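Side-chain contacts in JamJ (Lyngbya majuscula, PDB 5DOZ), which binds NADPH and probably reduces the double bond of enoyl thioester intermediates as the enoyl reductase of a polyketide synthase: residues Y235-K238 with N239-L243; K151-S154 with G155-V158. All coordinates share one frame; numbering follows the deposited sequence.

Interaction 1 (Y235-K238 with N239-L243); sequences YIQK and NLDVL
Asn239 sits one helical turn on from Tyr235: its backbone N donates to Tyr235 O at 3.0 Å, and its side chain folds back beside the same carbonyl. CG stands anti to its own carbonyl carbon (chi1 -72°), which brings ND2 to 3.2 Å from Tyr235 O at an angle too poor for a hydrogen bond. The amide is satisfied from other directions. ND2 bonds to the hydroxyl of Tyr249, and OD1 accepts from NE2 of His161. With an alanine here, the Tyr249 hydroxyl and His161 NE2 would probably each lose this amide as a partner, and a gap would probably open beside Phe210 and Ile226. On the same packed side Leu240 N bonds to Ile236 O, also at 3.0 Å. The side chains of Ile236 and Leu240 both rest on Trp258 and Tyr249.

The turn belongs to helix 235-242, which joins strands 223-228 and 247-251 in the parallel sheet of the Rossmann-type nucleotide-binding domain. Tyr235, at its start, comes within about 4 Å of the bound NADPH, and its OH is bonded to Ser205 O.

The other side is looser and more open to solvent. Gln237 sends CG anti to its backbone N (chi1 -176°) and then bends at chi2. NE2 thus turns back to Asp241 OD1, a weak bond of 3.3 Å, with amide and carboxylate planes 31° apart. Leu240 CD1 lies 4.0 Å from the same NE2. Lys238 NZ stays 5.4 Å from Asp241 OD2, too far for an ion pair, and makes a long, weak one with Glu234.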
loop_
_atom_site.group_PDB
_atom_site.type_symbol
_atom_site.label_atom_id
_atom_site.label_comp_id
_atom_site.label_asym_id
_atom_site.label_seq_id
_atom_site.Cartn_x
_atom_site.Cartn_y
_atom_site.Cartn_z
ATOM N N TYR A 235 -3.118 -18.970 9.533
ATOM C CA TYR A 235 -3.650 -17.607 9.661
ATOM C C TYR A 235 -4.977 -17.370 8.943
ATOM O O TYR A 235 -5.836 -16.654 9.458
ATOM C CB TYR A 235 -2.623 -16.566 9.197
ATOM C CG TYR A 235 -1.687 -16.085 10.284
ATOM C CD1 TYR A 235 -0.493 -16.755 10.549
ATOM C CD2 TYR A 235 -1.996 -14.961 11.051
ATOM C CE1 TYR A 235 0.366 -16.319 11.544
ATOM C CE2 TYR A 235 -1.141 -14.516 12.048
ATOM C CZ TYR A 235 0.038 -15.197 12.287
ATOM O OH TYR A 235 0.898 -14.767 13.272
ATOM N N ILE A 236 -5.145 -17.950 7.757
ATOM C CA ILE A 236 -6.392 -17.771 7.013
ATOM C C ILE A 236 -7.575 -18.438 7.723
ATOM O O ILE A 236 -8.640 -17.833 7.858
ATOM C CB ILE A 236 -6.275 -18.214 5.538
ATOM C CG1 ILE A 236 -5.325 -17.267 4.788
ATOM C CG2 ILE A 236 -7.647 -18.228 4.877
ATOM C CD1 ILE A 236 -4.939 -17.708 3.391
ATOM N N GLN A 237 -7.372 -19.667 8.188
ATOM C CA GLN A 237 -8.406 -20.408 8.915
ATOM C C GLN A 237 -8.791 -19.697 10.215
ATOM O O GLN A 237 -9.969 -19.630 10.565
ATOM C CB GLN A 237 -7.950 -21.847 9.198
ATOM C CG GLN A 237 -8.999 -22.729 9.871
ATOM C CD GLN A 237 -10.207 -22.985 8.988
ATOM O OE1 GLN A 237 -10.156 -23.805 8.067
ATOM N NE2 GLN A 237 -11.303 -22.286 9.265
ATOM N N LYS A 238 -7.791 -19.166 10.917
ATOM C CA LYS A 238 -8.018 -18.402 12.143
ATOM C C LYS A 238 -8.814 -17.129 11.872
ATOM O O LYS A 238 -9.673 -16.754 12.672
ATOM C CB LYS A 238 -6.693 -18.066 12.843
ATOM C CG LYS A 238 -5.984 -19.254 13.480
ATOM C CD LYS A 238 -6.857 -19.980 14.500
ATOM C CE LYS A 238 -6.121 -21.151 15.139
ATOM N NZ LYS A 238 -5.623 -22.147 14.145
ATOM N N ASN A 239 -8.525 -16.475 10.748
ATOM C CA ASN A 239 -9.305 -15.316 10.307
ATOM C C ASN A 239 -10.774 -15.671 10.056
ATOM O O ASN A 239 -11.670 -14.945 10.477
ATOM C CB ASN A 239 -8.692 -14.673 9.056
ATOM C CG ASN A 239 -7.402 -13.921 9.347
ATOM O OD1 ASN A 239 -7.141 -13.511 10.475
ATOM N ND2 ASN A 239 -6.586 -13.737 8.316
ATOM N N LEU A 240 -11.019 -16.789 9.377
ATOM C CA LEU A 240 -12.389 -17.248 9.142
ATOM C C LEU A 240 -13.149 -17.467 10.452
ATOM O O LEU A 240 -14.333 -17.137 10.540
ATOM C CB LEU A 240 -12.417 -18.527 8.299
ATOM C CG LEU A 240 -11.837 -18.510 6.884
ATOM C CD1 LEU A 240 -12.055 -19.860 6.223
ATOM C CD2 LEU A 240 -12.429 -17.404 6.027
ATOM N N ASP A 241 -12.468 -18.008 11.464
ATOM C CA ASP A 241 -13.088 -18.273 12.772
ATOM C C ASP A 241 -13.594 -17.005 13.467
ATOM O O ASP A 241 -14.650 -17.028 14.111
ATOM C CB ASP A 241 -12.125 -19.020 13.703
ATOM C CG ASP A 241 -11.730 -20.390 13.172
ATOM O OD1 ASP A 241 -12.258 -20.813 12.116
ATOM O OD2 ASP A 241 -10.886 -21.048 13.819
ATOM N N VAL A 242 -12.848 -15.908 13.337
ATOM C CA VAL A 242 -13.230 -14.646 13.984
ATOM C C VAL A 242 -14.196 -13.815 13.142
ATOM O O VAL A 242 -14.707 -12.795 13.600
ATOM C CB VAL A 242 -12.008 -13.783 14.392
ATOM C CG1 VAL A 242 -11.207 -14.476 15.476
ATOM C CG2 VAL A 242 -11.123 -13.455 13.199
ATOM N N LEU A 243 -14.443 -14.258 11.914
ATOM C CA LEU A 243 -15.329 -13.551 11.000
ATOM C C LEU A 243 -16.789 -13.880 11.337
ATOM O O LEU A 243 -17.172 -15.054 11.413
ATOM C CB LEU A 243 -14.983 -13.936 9.558
ATOM C CG LEU A 243 -15.199 -12.998 8.365
ATOM C CD1 LEU A 243 -14.890 -11.538 8.673
ATOM C CD2 LEU A 243 -14.348 -13.480 7.200
#

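Interaction 2 (K151-S154 with G155-V158); sequences KIQS and GERV
Gly155 follows Ser154 at the corner of a type II beta turn that runs from Gln153 to Glu156. Its phi is 91°, and a side chain at this backbone geometry would collide with Ser154 O. The turn is closed by a weak bond from Glu156 N to Gln153 O, at 3.3 Å.

Glu156 carries most of the polar contact. Turned away from its own carbonyl carbon (chi1 -66°), CG lies beside the backbone N, and the extended chain, alongside Gln153 and pointing the same way, brings OE1 back to that residue. CB passes 3.2 Å from Gln153 O. OE1 takes the backbone N-H of Gln153 at 2.8 Å, on its anti side and 28° out of the carboxylate plane. The same oxygen lies 3.7 Å from Ile152 CG1. The Gln153 chain bends at chi2, and its NE2 bonds to Lys151 O at 2.6 Å from above the carbonyl plane.

Arg157 begins strand 157-160, the strand that follows this loop from helix 136-149.

Val158 turns back toward the loop. Its CB meets Ile152 CD1 at 3.6 Å, the two side chains crossing at about a right angle. Leu146 and Val225 pack against both.

Glu156 OE2 forms a salt bridge with Arg248, so one carboxylate joins the loop backbone to a charge on strand 247-251. That arginine would be expected to stabilise the ionised carboxylate.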
loop_
_atom_site.group_PDB
_atom_site.type_symbol
_atom_site.label_atom_id
_atom_site.label_comp_id
_atom_site.label_asym_id
_atom_site.label_seq_id
_atom_site.Cartn_x
_atom_site.Cartn_y
_atom_site.Cartn_z
ATOM N N LYS A 151 -17.641 -2.189 2.086
ATOM C CA LYS A 151 -18.697 -1.225 2.420
ATOM C C LYS A 151 -18.951 -1.116 3.929
ATOM O O LYS A 151 -20.098 -1.152 4.380
ATOM C CB LYS A 151 -20.001 -1.566 1.681
ATOM C CG LYS A 151 -20.020 -1.158 0.214
ATOM C CD LYS A 151 -21.366 -1.473 -0.421
ATOM C CE LYS A 151 -21.575 -0.718 -1.727
ATOM N NZ LYS A 151 -20.544 -1.052 -2.750
ATOM N N ILE A 152 -17.870 -0.989 4.695
ATOM C CA ILE A 152 -17.942 -0.912 6.153
ATOM C C ILE A 152 -18.786 0.282 6.636
ATOM O O ILE A 152 -18.758 1.359 6.026
ATOM C CB ILE A 152 -16.519 -0.907 6.775
ATOM C CG1 ILE A 152 -16.579 -1.198 8.279
ATOM C CG2 ILE A 152 -15.769 0.388 6.458
ATOM C CD1 ILE A 152 -15.263 -1.656 8.871
ATOM N N GLN A 153 -19.548 0.066 7.713
ATOM C CA GLN A 153 -20.416 1.102 8.308
ATOM C C GLN A 153 -20.070 1.306 9.781
ATOM O O GLN A 153 -19.423 0.449 10.390
ATOM C CB GLN A 153 -21.898 0.719 8.179
ATOM C CG GLN A 153 -22.323 0.200 6.811
ATOM C CD GLN A 153 -22.238 1.252 5.718
ATOM O OE1 GLN A 153 -22.732 2.376 5.869
ATOM N NE2 GLN A 153 -21.622 0.888 4.600
ATOM N N SER A 154 -20.499 2.431 10.357
ATOM C CA SER A 154 -20.230 2.713 11.777
ATOM C C SER A 154 -20.966 1.724 12.671
ATOM O O SER A 154 -22.066 1.273 12.342
ATOM C CB SER A 154 -20.596 4.158 12.151
ATOM O OG SER A 154 -21.947 4.272 12.564
ATOM N N GLY A 155 -20.349 1.381 13.795
ATOM C CA GLY A 155 -20.914 0.393 14.707
ATOM C C GLY A 155 -20.438 -1.013 14.403
ATOM O O GLY A 155 -20.618 -1.929 15.214
ATOM N N GLU A 156 -19.833 -1.188 13.231
ATOM C CA GLU A 156 -19.298 -2.483 12.830
ATOM C C GLU A 156 -17.897 -2.676 13.387
ATOM O O GLU A 156 -17.158 -1.709 13.604
ATOM C CB GLU A 156 -19.297 -2.634 11.309
ATOM C CG GLU A 156 -20.688 -2.669 10.694
ATOM C CD GLU A 156 -20.693 -3.235 9.285
ATOM O OE1 GLU A 156 -20.025 -2.657 8.396
ATOM O OE2 GLU A 156 -21.375 -4.260 9.065
ATOM N N ARG A 157 -17.541 -3.930 13.635
ATOM C CA ARG A 157 -16.229 -4.245 14.189
ATOM C C ARG A 157 -15.315 -4.754 13.087
ATOM O O ARG A 157 -15.702 -5.617 12.300
ATOM C CB ARG A 157 -16.356 -5.245 15.342
ATOM C CG ARG A 157 -17.260 -4.741 16.461
ATOM C CD ARG A 157 -17.253 -5.639 17.691
ATOM N NE ARG A 157 -17.924 -6.916 17.460
ATOM C CZ ARG A 157 -19.240 -7.108 17.531
ATOM N NH1 ARG A 157 -20.066 -6.110 17.821
ATOM N NH2 ARG A 157 -19.731 -8.313 17.300
ATOM N N VAL A 158 -14.116 -4.179 13.017
ATOM C CA VAL A 158 -13.139 -4.531 11.991
ATOM C C VAL A 158 -11.811 -4.969 12.612
ATOM O O VAL A 158 -11.309 -4.333 13.540
ATOM C CB VAL A 158 -12.920 -3.380 10.965
ATOM C CG1 VAL A 158 -12.408 -2.109 11.636
ATOM C CG2 VAL A 158 -11.985 -3.811 9.842
#

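Interaction 2 comes first along the chain and interaction 1 follows it. Their centres are 18 Å apart, and their nearest atoms are about 7 Å apart without touching. Both frame the same six-stranded parallel sheet. Residues 151-158 lead from helix 136-149 into strand 157-160. Residues 235-243 hold helix 235-242, between strands 223-228 and 247-251, and the first residue of the short strand after it. Strand 223-228 lies next to strand 157-160 in the sheet and packs against side chains of both contacts. Strand 247-251 also serves both, through Arg248 for one and Tyr249 for the other. Interaction 1 begins beside the bound NADPH, whereas interaction 2 shapes the turn entering a central strand of the cofactor-binding domain.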